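PDB 2ESN: probable transcriptional regulator, which probably binds DNA through a winged helix-turn-helix domain and regulates transcription in response to a small-molecule effector, as LysR-type regulators do. Local coordinates for residues L16-L21 / H72-V77; R23-G28 / G61-P66; L52-F57 / Q65-A70; R101-A106 / P128-R133; P117-R122 / G299-L304. All blocks are in the same frame, centred on the assembly; numbering follows the deposited sequence.

Contact 1. Residues L16-L21 / H72-V77; sequences LVFDAL and HLAAAV
Phe18 and Asp19 of helix 15-24 face Leu73, Ala74 and Val77 of helix 68-87 where the two helices cross steeply: over the segments 16-21 and 72-77 their axes come within 9.9 Å and make an angle of -111°. The backbones are nearest at Asp19 and Ala74, whose CA atoms lie 6.6 Å apart, an approach that the small alanine allows. Phe18 carries most of the packing from its helix. With CG anti to the backbone N (chi1 -176°), its ring points edge-first at the second helix and is met from several sides. CA of Ala74 sits in the ring plane, 3.6 Å from CE1 of Phe18, while CD2 of Leu73 covers one face near the rim, 4.2 Å from CZ of Phe18. CG2 of Val77 approaches CD1 of Phe18 at a slant. The other branch of this valine, CG1, rests 3.8 Å from CB of Asp19. The carboxylate continues past it to a water, which donates to both OD2 of Asp19 and the carbonyl O of Ala74 (2.7 Å each); OD1 is engaged by Arg23 in a salt bridge. Leu84 and Trp91 of the second subunit pack on Val77 and Leu73, beside the dimer interface. Packing of the helix that precedes the helix-turn-helix against the long linker helix is characteristic of LysR-type DNA-binding domains, whose linker helices pair in the dimer.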
# COMPACT_ATOMS: atom_id res chain seq x y z
N LEU C 16 -36.83 2.39 0.62
CA LEU C 16 -36.90 3.70 1.32
C LEU C 16 -38.15 3.81 2.15
O LEU C 16 -38.17 4.63 3.07
CB LEU C 16 -36.97 4.91 0.39
CG LEU C 16 -35.78 4.94 -0.55
CD1 LEU C 16 -36.17 5.90 -1.62
CD2 LEU C 16 -34.62 5.43 0.29
N VAL C 17 -39.23 3.08 1.74
CA VAL C 17 -40.52 3.09 2.47
C VAL C 17 -40.33 2.26 3.73
O VAL C 17 -40.65 2.68 4.85
CB VAL C 17 -41.70 2.54 1.55
CG1 VAL C 17 -42.93 2.34 2.33
CG2 VAL C 17 -41.99 3.50 0.41
N PHE C 18 -39.74 1.07 3.55
CA PHE C 18 -39.32 0.26 4.67
C PHE C 18 -38.50 1.07 5.70
O PHE C 18 -38.77 1.02 6.88
CB PHE C 18 -38.48 -0.95 4.25
CG PHE C 18 -38.13 -1.85 5.41
CD1 PHE C 18 -36.93 -1.74 6.07
CD2 PHE C 18 -39.05 -2.80 5.89
CE1 PHE C 18 -36.61 -2.60 7.19
CE2 PHE C 18 -38.72 -3.67 7.00
CZ PHE C 18 -37.49 -3.54 7.62
N ASP C 19 -37.44 1.73 5.23
CA ASP C 19 -36.55 2.45 6.12
C ASP C 19 -37.26 3.64 6.87
O ASP C 19 -37.09 3.80 8.08
CB ASP C 19 -35.38 2.98 5.31
CG ASP C 19 -34.33 3.72 6.18
OD1 ASP C 19 -34.29 4.97 6.14
OD2 ASP C 19 -33.56 3.05 6.88
N ALA C 20 -38.02 4.45 6.14
CA ALA C 20 -38.81 5.54 6.71
C ALA C 20 -39.83 5.04 7.76
O ALA C 20 -39.99 5.65 8.85
CB ALA C 20 -39.49 6.25 5.64
N LEU C 21 -40.50 3.92 7.47
CA LEU C 21 -41.50 3.38 8.36
C LEU C 21 -40.80 2.80 9.59
O LEU C 21 -41.35 2.86 10.70
CB LEU C 21 -42.37 2.25 7.71
CG LEU C 21 -43.88 2.09 8.03
CD1 LEU C 21 -44.53 0.67 7.81
CD2 LEU C 21 -44.39 2.83 9.32
N HIS C 72 -34.24 -7.51 11.80
CA HIS C 72 -32.91 -7.95 11.25
C HIS C 72 -32.50 -7.15 10.01
O HIS C 72 -31.32 -6.73 9.84
CB HIS C 72 -32.91 -9.46 10.93
CG HIS C 72 -33.44 -10.33 12.04
ND1 HIS C 72 -33.49 -9.92 13.36
CD2 HIS C 72 -33.91 -11.60 12.03
CE1 HIS C 72 -33.99 -10.89 14.10
NE2 HIS C 72 -34.25 -11.92 13.32
N LEU C 73 -33.50 -6.89 9.18
CA LEU C 73 -33.33 -6.23 7.89
C LEU C 73 -33.10 -4.71 7.97
O LEU C 73 -32.50 -4.13 7.07
CB LEU C 73 -34.56 -6.54 7.01
CG LEU C 73 -34.60 -5.96 5.57
CD1 LEU C 73 -33.40 -6.44 4.72
CD2 LEU C 73 -35.89 -6.37 4.92
N ALA C 74 -33.54 -4.06 9.06
CA ALA C 74 -33.53 -2.59 9.06
C ALA C 74 -32.16 -2.04 9.17
O ALA C 74 -31.87 -0.98 8.65
CB ALA C 74 -34.44 -2.00 10.20
N ALA C 75 -31.29 -2.77 9.85
CA ALA C 75 -29.93 -2.32 10.05
C ALA C 75 -29.15 -2.36 8.69
O ALA C 75 -28.39 -1.44 8.40
CB ALA C 75 -29.25 -3.21 11.06
N ALA C 76 -29.31 -3.47 7.98
CA ALA C 76 -28.83 -3.71 6.59
C ALA C 76 -29.33 -2.62 5.63
O ALA C 76 -28.55 -1.97 4.97
CB ALA C 76 -29.37 -5.13 6.16
N VAL C 77 -30.64 -2.34 5.63
CA VAL C 77 -31.18 -1.18 4.86
C VAL C 77 -30.58 0.15 5.27
O VAL C 77 -30.17 1.01 4.40
CB VAL C 77 -32.72 -1.13 4.91
CG1 VAL C 77 -33.24 0.03 4.12
CG2 VAL C 77 -33.25 -2.39 4.31
O HOH W 1 -33.89 0.80 8.39

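Contact 2. Residues R23-G28 / G61-P66; sequences RHRNVG and GNRMQP
Arg25, at the turn between helices 15-24 and 27-34, lays its side chain across strand 63-66. Its CB is 3.8 Å from NH1 of Arg63, whose long chain doubles back toward the turn. CG comes next, beside the carbonyl O of Met64, and there the chain bends (chi2 103°) and runs on toward Pro66. NE turns back to the carbonyl O of Tyr22, the residue whose ring also forms a cation-pi pair with this arginine. At the tip the guanidinium presents one face to the proline ring: CG of Pro66 lies 3.5 Å from NH2 of Arg25, off toward the rim, and the two side chains cross at about a right angle. NH1 donates to a water (3.0 Å) that also accepts from NE of Arg63 and donates to Met64 O and to OE1 of Gln65, so it gathers both arginines and the strand.

Strand 63-66 belongs to the two-stranded wing of the winged helix-turn-helix domain, and the turn at Arg25 leads into the first helix of the helix-turn-helix. The backbone is fastened where Met64 N donates to Arg25 O at 2.7 Å, nearly straight at the hydrogen (163°) but from above the carbonyl plane. Arg25 leaves the helix with positive phi; Asn26 then N-caps the next helix through OD1, bonded to Thr29 N. Its ND2 makes a weak bond to the backbone O of Asn62 (3.3 Å), while the side-chain amides of the two asparagines stand almost perpendicular. A second water links Val27 N to the same Asn62 O, and CG1 of Val27 packs 4.1 Å from CG of Met64.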
# COMPACT_ATOMS: atom_id res chain seq x y z
N ARG C 23 -38.01 3.83 11.13
CA ARG C 23 -37.59 5.00 11.91
C ARG C 23 -38.79 5.75 12.51
O ARG C 23 -38.75 6.09 13.66
CB ARG C 23 -36.76 5.96 11.04
CG ARG C 23 -35.41 5.35 10.69
CD ARG C 23 -34.51 6.31 9.95
NE ARG C 23 -34.84 6.50 8.54
CZ ARG C 23 -35.56 7.51 8.04
NH1 ARG C 23 -36.07 8.44 8.85
NH2 ARG C 23 -35.76 7.61 6.72
N HIS C 24 -39.86 6.00 11.75
CA HIS C 24 -40.99 6.80 12.22
C HIS C 24 -41.97 5.98 13.00
O HIS C 24 -42.58 6.52 13.87
CB HIS C 24 -41.72 7.50 11.08
CG HIS C 24 -40.90 8.57 10.44
ND1 HIS C 24 -40.79 9.84 10.97
CD2 HIS C 24 -40.08 8.55 9.35
CE1 HIS C 24 -39.99 10.57 10.20
NE2 HIS C 24 -39.55 9.81 9.21
N ARG C 25 -42.11 4.68 12.67
CA ARG C 25 -43.13 3.78 13.23
C ARG C 25 -44.58 4.29 13.13
O ARG C 25 -45.45 3.87 13.88
CB ARG C 25 -42.76 3.29 14.65
CG ARG C 25 -41.93 1.95 14.61
CD ARG C 25 -40.56 2.30 14.86
NE ARG C 25 -39.52 1.25 14.88
CZ ARG C 25 -39.35 0.30 15.79
NH1 ARG C 25 -40.25 0.04 16.72
NH2 ARG C 25 -38.26 -0.44 15.74
N ASN C 26 -44.82 5.14 12.15
CA ASN C 26 -46.08 5.80 11.92
C ASN C 26 -46.14 6.12 10.42
O ASN C 26 -45.18 6.68 9.87
CB ASN C 26 -46.12 7.09 12.78
CG ASN C 26 -47.31 7.95 12.47
OD1 ASN C 26 -47.20 8.85 11.69
ND2 ASN C 26 -48.46 7.62 13.02
N VAL C 27 -47.24 5.75 9.76
CA VAL C 27 -47.34 5.94 8.32
C VAL C 27 -47.49 7.37 7.88
O VAL C 27 -47.01 7.74 6.82
CB VAL C 27 -48.43 5.01 7.59
CG1 VAL C 27 -48.13 3.53 7.85
CG2 VAL C 27 -49.84 5.34 8.00
N GLY C 28 -48.16 8.19 8.69
CA GLY C 28 -48.29 9.59 8.31
C GLY C 28 -46.99 10.34 8.29
O GLY C 28 -46.68 11.05 7.32
N GLY C 61 -53.16 1.08 16.66
CA GLY C 61 -53.51 2.46 16.68
C GLY C 61 -52.91 3.10 15.46
O GLY C 61 -53.29 2.73 14.35
N ASN C 62 -52.02 4.06 15.66
CA ASN C 62 -51.21 4.51 14.56
C ASN C 62 -49.79 4.05 14.75
O ASN C 62 -48.93 4.47 14.03
CB ASN C 62 -51.29 6.05 14.39
CG ASN C 62 -50.69 6.80 15.57
OD1 ASN C 62 -49.79 6.30 16.25
ND2 ASN C 62 -51.20 8.00 15.82
N ARG C 63 -49.54 3.20 15.74
CA ARG C 63 -48.19 2.76 15.99
C ARG C 63 -47.86 1.49 15.13
O ARG C 63 -48.57 0.52 15.19
CB ARG C 63 -48.00 2.48 17.49
CG ARG C 63 -47.03 1.42 17.81
CD ARG C 63 -46.27 1.70 19.09
NE ARG C 63 -44.94 2.14 18.67
CZ ARG C 63 -44.36 3.32 18.91
NH1 ARG C 63 -43.17 3.53 18.38
NH2 ARG C 63 -44.96 4.26 19.66
N MET C 64 -46.79 1.55 14.34
CA MET C 64 -46.43 0.43 13.46
C MET C 64 -45.28 -0.34 14.08
O MET C 64 -44.16 0.16 14.17
CB MET C 64 -46.15 0.94 12.03
CG MET C 64 -47.39 1.63 11.40
SD MET C 64 -48.78 0.70 10.96
CE MET C 64 -48.01 -0.25 9.65
N GLN C 65 -45.59 -1.54 14.52
CA GLN C 65 -44.65 -2.35 15.22
C GLN C 65 -44.03 -3.40 14.27
O GLN C 65 -44.76 -4.21 13.70
CB GLN C 65 -45.37 -3.08 16.35
CG GLN C 65 -44.44 -3.85 17.26
CD GLN C 65 -43.35 -2.96 17.96
OE1 GLN C 65 -43.60 -1.77 18.32
NE2 GLN C 65 -42.15 -3.55 18.17
N PRO C 66 -42.69 -3.37 14.11
CA PRO C 66 -41.93 -4.23 13.22
C PRO C 66 -41.97 -5.70 13.67
O PRO C 66 -41.81 -5.98 14.85
CB PRO C 66 -40.50 -3.66 13.29
CG PRO C 66 -40.43 -2.84 14.49
CD PRO C 66 -41.82 -2.39 14.80
O HOH W 2 -43.21 0.41 17.14
O HOH W 3 -49.43 4.92 11.43

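Contact 3. Residues L52-F57 / Q65-A70; sequences LDDELF and QPTQRA
The carboxylate of Asp54 and the guanidinium of Arg69 meet with their planes nearly perpendicular, 82° apart, OD1 of Asp54 lying 3.4 Å from NH2 of Arg69 in a salt bridge that approaches the guanidinium obliquely. The Phe57 ring is likewise oblique to Pro66, its CE2 coming 3.9 Å from CB of the proline. These groups join the start of the wing to the start of the linker helix in the winged helix-turn-helix domain: Phe57 and Pro66 form an antiparallel, non-hydrogen-bonded pair at the end of the hairpin, with their side chains on the same face of the sheet. Beyond that pair Thr67 N closes the backbone onto Leu56 O at 2.7 Å, from well above the carbonyl plane.

A Schellman motif ends helix 38-52, with Asp53 as its positive-phi residue and Asp54 N bonded to Arg49 O; Asp54 also begins an Asx turn in which OD2 accepts from Leu56 N. Trp91 of the second subunit packs against Asp54 and Leu56 and makes a cation-pi contact with Arg69, so the junction also borders the dimer partner.

Thr67 is the N-cap of helix 68-87. Its OG1 sits between the backbone N and the carbonyl carbon (chi1 60°), from where it accepts a weak bond from Ala70 N and donates a hydrogen bond to Asp54, accepted on the syn lone pair of OD2, with 2.8 Å between Thr67 OG1 and Asp54 OD2.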
# COMPACT_ATOMS: atom_id res chain seq x y z
N LEU C 52 -41.58 -9.37 0.30
CA LEU C 52 -40.79 -9.97 1.37
C LEU C 52 -41.58 -11.08 1.97
O LEU C 52 -41.09 -11.79 2.87
CB LEU C 52 -40.38 -8.92 2.41
CG LEU C 52 -39.38 -7.96 1.77
CD1 LEU C 52 -39.04 -6.78 2.67
CD2 LEU C 52 -38.08 -8.72 1.37
N ASP C 53 -42.80 -11.24 1.45
CA ASP C 53 -43.74 -12.21 1.95
C ASP C 53 -43.78 -12.18 3.49
O ASP C 53 -43.55 -13.20 4.17
CB ASP C 53 -43.39 -13.60 1.43
CG ASP C 53 -44.43 -14.62 1.79
OD1 ASP C 53 -45.63 -14.28 1.78
OD2 ASP C 53 -44.04 -15.77 2.06
N ASP C 54 -44.14 -11.02 4.05
CA ASP C 54 -44.16 -10.80 5.49
C ASP C 54 -44.96 -9.48 5.67
O ASP C 54 -44.95 -8.62 4.77
CB ASP C 54 -42.71 -10.67 6.01
CG ASP C 54 -42.60 -10.65 7.57
OD1 ASP C 54 -42.52 -11.74 8.18
OD2 ASP C 54 -42.57 -9.56 8.20
N GLU C 55 -45.63 -9.39 6.82
CA GLU C 55 -46.34 -8.23 7.33
C GLU C 55 -45.41 -7.09 7.60
O GLU C 55 -45.80 -5.94 7.39
CB GLU C 55 -47.03 -8.56 8.68
CG GLU C 55 -48.22 -9.45 8.58
CD GLU C 55 -49.21 -9.04 7.49
OE1 GLU C 55 -49.83 -9.97 6.93
OE2 GLU C 55 -49.42 -7.81 7.20
N LEU C 56 -44.24 -7.39 8.15
CA LEU C 56 -43.15 -6.40 8.36
C LEU C 56 -43.45 -5.48 9.55
O LEU C 56 -42.60 -5.30 10.44
CB LEU C 56 -42.94 -5.51 7.09
CG LEU C 56 -42.58 -6.30 5.83
CD1 LEU C 56 -42.39 -5.36 4.70
CD2 LEU C 56 -41.26 -7.05 6.10
N PHE C 57 -44.66 -4.90 9.53
CA PHE C 57 -45.16 -4.07 10.63
C PHE C 57 -46.62 -4.41 10.92
O PHE C 57 -47.42 -4.45 10.01
CB PHE C 57 -45.09 -2.58 10.30
CG PHE C 57 -43.70 -2.09 9.91
CD1 PHE C 57 -43.25 -2.24 8.62
CD2 PHE C 57 -42.85 -1.52 10.86
CE1 PHE C 57 -41.97 -1.78 8.23
CE2 PHE C 57 -41.55 -1.07 10.51
CZ PHE C 57 -41.12 -1.19 9.19
N GLN C 65 -45.59 -1.54 14.52
CA GLN C 65 -44.65 -2.35 15.22
C GLN C 65 -44.03 -3.40 14.27
O GLN C 65 -44.76 -4.21 13.70
CB GLN C 65 -45.37 -3.08 16.35
CG GLN C 65 -44.44 -3.85 17.26
CD GLN C 65 -43.35 -2.96 17.96
OE1 GLN C 65 -43.60 -1.77 18.32
NE2 GLN C 65 -42.15 -3.55 18.17
N PRO C 66 -42.69 -3.37 14.11
CA PRO C 66 -41.93 -4.23 13.22
C PRO C 66 -41.97 -5.70 13.67
O PRO C 66 -41.81 -5.98 14.85
CB PRO C 66 -40.50 -3.66 13.29
CG PRO C 66 -40.43 -2.84 14.49
CD PRO C 66 -41.82 -2.39 14.80
N THR C 67 -42.22 -6.62 12.74
CA THR C 67 -42.04 -8.07 13.01
C THR C 67 -40.55 -8.29 13.32
O THR C 67 -39.72 -7.38 13.12
CB THR C 67 -42.50 -8.95 11.81
OG1 THR C 67 -41.72 -8.64 10.65
CG2 THR C 67 -44.02 -8.77 11.49
N GLN C 68 -40.21 -9.45 13.87
CA GLN C 68 -38.82 -9.75 14.30
C GLN C 68 -37.87 -9.89 13.09
O GLN C 68 -36.72 -9.48 13.12
CB GLN C 68 -38.77 -10.96 15.26
CG GLN C 68 -40.00 -11.92 15.23
CD GLN C 68 -41.40 -11.22 15.36
OE1 GLN C 68 -42.31 -11.46 14.55
NE2 GLN C 68 -41.56 -10.37 16.38
N ARG C 69 -38.42 -10.42 12.01
CA ARG C 69 -37.82 -10.37 10.67
C ARG C 69 -37.38 -8.98 10.28
O ARG C 69 -36.22 -8.78 9.92
CB ARG C 69 -38.85 -10.82 9.62
CG ARG C 69 -39.62 -12.06 10.01
CD ARG C 69 -38.72 -13.26 9.93
NE ARG C 69 -38.03 -13.30 8.65
CZ ARG C 69 -38.62 -13.56 7.48
NH1 ARG C 69 -37.89 -13.56 6.38
NH2 ARG C 69 -39.93 -13.79 7.40
N ALA C 70 -38.35 -8.05 10.30
CA ALA C 70 -38.15 -6.65 9.89
C ALA C 70 -37.01 -6.02 10.68
O ALA C 70 -36.21 -5.22 10.16
CB ALA C 70 -39.43 -5.87 10.05

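Contact 4. Residues R101-A106 / P128-R133; sequences RTFVFA and PGVRLR
Phe103 and Phe105 project from one face of strand 102-107, and Val130 and Leu132 fit against their rings. CG1 of Val130 nestles at CD1 of Phe103 (3.9 Å), while CD2 of Leu132 pushes obliquely against CE2 of Phe105 at 3.6 Å. NE of Arg101 lies over one face of the Phe103 ring, its guanidinium reaching on to Asp152. On the other face, Thr102, Val104, Arg131 and Arg133 lie together. The hydroxyl and methyl branches of Thr102 meet different arginines: OG1 rests on the aliphatic part of Arg131, and chi1 of -59° sets OG1 beside the backbone N and leaves CG2 anti to it, where CG2 abuts CB of Arg133 at 3.9 Å. Val104 lies alongside Arg133, whose guanidinium runs on to weak bonds with backbone oxygens of Asn210 and Glu211 of the third subunit.

Four backbone bonds hold this relief in register, zigzagging from the almost perfectly straight Arg131 N to Arg101 O (2.9 Å) as far as Phe105 N to Arg133 O. Leu132 and Arg133 also pair with a strand of that subunit, extending the sheet. The parallel pairing of strands 102-107 and 131-136, joined through helix 109-126, is a beta-alpha-beta crossover of the periplasmic-binding-protein-like effector domain.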
# COMPACT_ATOMS: atom_id res chain seq x y z
N ARG C 101 -20.53 19.75 5.20
CA ARG C 101 -19.37 19.05 4.72
C ARG C 101 -18.06 19.35 5.45
O ARG C 101 -17.93 20.36 6.19
CB ARG C 101 -19.21 19.13 3.22
CG ARG C 101 -18.87 20.40 2.66
CD ARG C 101 -18.70 20.16 1.20
NE ARG C 101 -17.36 19.62 0.96
CZ ARG C 101 -17.04 18.81 -0.04
NH1 ARG C 101 -17.98 18.40 -0.89
NH2 ARG C 101 -15.78 18.40 -0.13
N THR C 102 -17.13 18.41 5.29
CA THR C 102 -15.79 18.46 5.86
C THR C 102 -14.90 18.65 4.65
O THR C 102 -14.99 17.89 3.69
CB THR C 102 -15.48 17.17 6.61
OG1 THR C 102 -16.45 17.01 7.65
CG2 THR C 102 -14.09 17.14 7.29
N PHE C 103 -14.14 19.75 4.65
CA PHE C 103 -13.03 19.97 3.75
C PHE C 103 -11.73 19.40 4.33
O PHE C 103 -11.43 19.59 5.52
CB PHE C 103 -12.89 21.46 3.43
CG PHE C 103 -14.05 22.00 2.66
CD1 PHE C 103 -15.23 22.38 3.32
CD2 PHE C 103 -13.99 22.08 1.28
CE1 PHE C 103 -16.35 22.83 2.63
CE2 PHE C 103 -15.05 22.54 0.57
CZ PHE C 103 -16.24 22.96 1.23
N VAL C 104 -11.00 18.66 3.49
CA VAL C 104 -9.77 17.95 3.93
C VAL C 104 -8.59 18.63 3.26
O VAL C 104 -8.58 18.77 2.04
CB VAL C 104 -9.77 16.43 3.63
CG1 VAL C 104 -8.42 15.73 4.11
CG2 VAL C 104 -10.99 15.74 4.24
N PHE C 105 -7.68 19.16 4.07
CA PHE C 105 -6.52 19.86 3.55
C PHE C 105 -5.27 19.10 4.01
O PHE C 105 -5.24 18.58 5.11
CB PHE C 105 -6.39 21.30 4.12
CG PHE C 105 -7.40 22.29 3.59
CD1 PHE C 105 -6.98 23.31 2.77
CD2 PHE C 105 -8.72 22.27 4.01
CE1 PHE C 105 -7.90 24.30 2.30
CE2 PHE C 105 -9.65 23.29 3.59
CZ PHE C 105 -9.22 24.27 2.71
N ALA C 106 -4.26 19.08 3.14
CA ALA C 106 -2.94 18.55 3.39
C ALA C 106 -2.21 19.77 3.77
O ALA C 106 -2.34 20.81 3.12
CB ALA C 106 -2.31 18.02 2.12
N PRO C 128 -21.68 27.82 9.44
CA PRO C 128 -21.51 27.24 10.78
C PRO C 128 -21.55 25.72 10.88
O PRO C 128 -21.25 25.17 11.94
CB PRO C 128 -22.62 27.89 11.60
CG PRO C 128 -23.55 28.55 10.62
CD PRO C 128 -22.92 28.61 9.29
N GLY C 129 -21.94 25.01 9.84
CA GLY C 129 -21.90 23.51 9.95
C GLY C 129 -20.71 22.95 9.17
O GLY C 129 -20.51 21.73 9.15
N VAL C 130 -19.95 23.82 8.50
CA VAL C 130 -18.79 23.39 7.69
C VAL C 130 -17.64 23.06 8.66
O VAL C 130 -17.38 23.80 9.66
CB VAL C 130 -18.37 24.46 6.67
CG1 VAL C 130 -16.89 24.30 6.27
CG2 VAL C 130 -19.25 24.44 5.39
N ARG C 131 -17.00 21.89 8.41
CA ARG C 131 -15.89 21.40 9.18
C ARG C 131 -14.66 21.35 8.34
O ARG C 131 -14.76 21.23 7.11
CB ARG C 131 -16.14 19.97 9.65
CG ARG C 131 -17.16 19.89 10.67
CD ARG C 131 -18.27 18.96 10.20
NE ARG C 131 -19.48 19.47 10.81
CZ ARG C 131 -20.72 19.03 10.64
NH1 ARG C 131 -21.70 19.67 11.30
NH2 ARG C 131 -20.99 17.98 9.85
N LEU C 132 -13.51 21.42 8.99
CA LEU C 132 -12.20 21.23 8.30
C LEU C 132 -11.40 20.13 8.94
O LEU C 132 -11.45 19.93 10.17
CB LEU C 132 -11.38 22.53 8.24
CG LEU C 132 -11.52 23.38 6.98
CD1 LEU C 132 -12.88 24.05 6.86
CD2 LEU C 132 -10.43 24.46 6.89
N ARG C 133 -10.74 19.36 8.08
CA ARG C 133 -9.81 18.29 8.53
C ARG C 133 -8.42 18.52 7.89
O ARG C 133 -8.26 18.58 6.64
CB ARG C 133 -10.34 16.91 8.18
CG ARG C 133 -9.78 15.80 9.05
CD ARG C 133 -9.27 14.74 8.15
NE ARG C 133 -9.36 13.39 8.69
CZ ARG C 133 -8.64 12.85 9.66
NH1 ARG C 133 -7.71 13.53 10.37
NH2 ARG C 133 -8.89 11.57 9.97

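Contact 5. Residues P117-R122 / G299-L304; sequences PPLMNR and GQLKGL
Polar contacts centre on Arg122, whose side chain leaves helix 109-126 with CG anti to the backbone N (chi1 177°) and turns at chi3 to bring its guanidinium to Gln300. NH1 of Arg122 donates to OE1 of Gln300 at 2.8 Å, a nearly straight bond (164°). The acceptor lies in the guanidinium plane, yet the donor stands well above the plane of the amide carbonyl, and the two flat groups are almost perpendicular. The same NH1 makes a weak bond to the backbone O of Gln300 at 3.0 Å, so one nitrogen reaches both the side chain and the main chain of the glutamine. A water accepts weakly from NH2 of Arg122 and donates to Gln300 O, adding a second route to that carbonyl.

Apolar packing flanks these bonds. CD1 of Leu304 covers one face of the guanidinium toward its rim, 3.7 Å from NH2 of Arg122, and also touches Pro118 at CB (4.2 Å). The other branch of Leu304, CD2, meets CB of Leu119 at the same distance. Further along, CD2 of Leu119 packs on CD1 of Leu301, which also borders Leu115 and Trp173.

The helices cross at 115°, with axes 10.9 Å apart over these segments. This steep packing sets the C-terminal helix 293-303 against the connecting helix of the first beta-alpha-beta unit in the LysR effector-binding domain, a periplasmic-binding-protein-like fold.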
# COMPACT_ATOMS: atom_id res chain seq x y z
N PRO C 117 -6.75 30.43 11.62
CA PRO C 117 -7.32 31.50 12.46
C PRO C 117 -8.24 32.47 11.71
O PRO C 117 -9.38 32.64 12.15
CB PRO C 117 -6.05 32.19 13.06
CG PRO C 117 -5.06 30.86 13.22
CD PRO C 117 -5.28 30.29 11.83
N PRO C 118 -7.76 33.09 10.61
CA PRO C 118 -8.68 33.99 9.93
C PRO C 118 -9.80 33.28 9.14
O PRO C 118 -10.90 33.84 9.00
CB PRO C 118 -7.78 34.81 9.00
CG PRO C 118 -6.59 33.92 8.68
CD PRO C 118 -6.42 33.06 9.97
N LEU C 119 -9.52 32.10 8.61
CA LEU C 119 -10.51 31.37 7.82
C LEU C 119 -11.66 30.98 8.74
O LEU C 119 -12.80 31.24 8.42
CB LEU C 119 -9.92 30.08 7.24
CG LEU C 119 -10.49 29.49 5.93
CD1 LEU C 119 -10.49 27.91 5.86
CD2 LEU C 119 -11.65 30.15 5.12
N MET C 120 -11.35 30.35 9.86
CA MET C 120 -12.38 29.91 10.76
C MET C 120 -13.02 31.04 11.58
O MET C 120 -14.14 30.91 12.05
CB MET C 120 -11.90 28.76 11.60
CG MET C 120 -11.40 27.50 10.73
SD MET C 120 -12.51 26.84 9.53
CE MET C 120 -13.78 26.30 10.51
N ASN C 121 -12.32 32.16 11.73
CA ASN C 121 -12.91 33.34 12.31
C ASN C 121 -14.17 33.74 11.50
O ASN C 121 -15.15 34.16 12.09
CB ASN C 121 -11.91 34.51 12.28
CG ASN C 121 -12.52 35.75 12.89
OD1 ASN C 121 -12.80 35.80 14.12
ND2 ASN C 121 -12.96 36.61 12.06
N ARG C 122 -14.07 33.69 10.17
CA ARG C 122 -15.16 33.98 9.29
C ARG C 122 -16.16 32.78 9.25
O ARG C 122 -17.36 32.94 9.51
CB ARG C 122 -14.62 34.27 7.87
CG ARG C 122 -15.74 34.51 6.85
CD ARG C 122 -15.23 34.39 5.40
NE ARG C 122 -14.27 35.45 5.09
CZ ARG C 122 -13.66 35.57 3.91
NH1 ARG C 122 -13.91 34.68 2.95
NH2 ARG C 122 -12.80 36.57 3.71
N GLY C 299 -12.93 30.55 -3.70
CA GLY C 299 -13.29 31.97 -3.54
C GLY C 299 -13.17 32.51 -2.10
O GLY C 299 -12.91 33.70 -1.91
N GLN C 300 -13.38 31.64 -1.10
CA GLN C 300 -13.23 32.05 0.29
C GLN C 300 -11.84 32.61 0.57
O GLN C 300 -11.73 33.71 1.12
CB GLN C 300 -13.59 30.93 1.28
CG GLN C 300 -15.06 30.72 1.44
CD GLN C 300 -15.83 32.01 1.81
OE1 GLN C 300 -15.72 32.51 2.93
NE2 GLN C 300 -16.64 32.54 0.87
N LEU C 301 -10.78 31.88 0.18
CA LEU C 301 -9.41 32.35 0.42
C LEU C 301 -9.04 33.61 -0.38
O LEU C 301 -8.07 34.31 -0.04
CB LEU C 301 -8.41 31.25 0.14
CG LEU C 301 -8.14 30.28 1.29
CD1 LEU C 301 -9.42 29.61 1.71
CD2 LEU C 301 -7.05 29.23 0.94
N LYS C 302 -9.84 33.92 -1.40
CA LYS C 302 -9.48 34.94 -2.36
C LYS C 302 -9.29 36.26 -1.68
O LYS C 302 -8.17 36.77 -1.67
CB LYS C 302 -10.41 34.99 -3.60
CG LYS C 302 -9.73 34.25 -4.80
CD LYS C 302 -10.66 33.63 -5.87
CE LYS C 302 -9.78 32.82 -6.87
NZ LYS C 302 -10.45 31.71 -7.71
N GLY C 303 -10.34 36.79 -1.05
CA GLY C 303 -10.15 38.05 -0.35
C GLY C 303 -9.69 37.93 1.10
O GLY C 303 -9.48 38.95 1.76
N LEU C 304 -9.54 36.69 1.60
CA LEU C 304 -9.17 36.45 3.02
C LEU C 304 -8.00 37.30 3.62
O LEU C 304 -6.90 37.28 3.09
CB LEU C 304 -8.93 34.95 3.27
CG LEU C 304 -8.83 34.56 4.74
CD1 LEU C 304 -10.14 34.76 5.58
CD2 LEU C 304 -8.33 33.15 4.84
O HOH W 4 -13.53 36.43 0.68

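From the N terminus, helix 15-24 opens contact 1, which closes when the chain returns along helix 68-87. Contacts 2 and 3 fall within that span, both ending at strand 63-66 and the residues after it, and share Gln65 and Pro66: one ties the turn after helix 15-24 to the wing, the other the exit of helix 38-52 to the linker helix. Leu21 and Phe57 touch where contacts 1 and 3 meet, within one DNA-binding domain. Contact 4 opens after the linker helix, its centre about 30 Å from that of contact 1. Contacts 4 and 5 cross along the chain, meeting where Leu132 packs on Leu119, and bring the C-terminal helix to the first beta-alpha-beta unit.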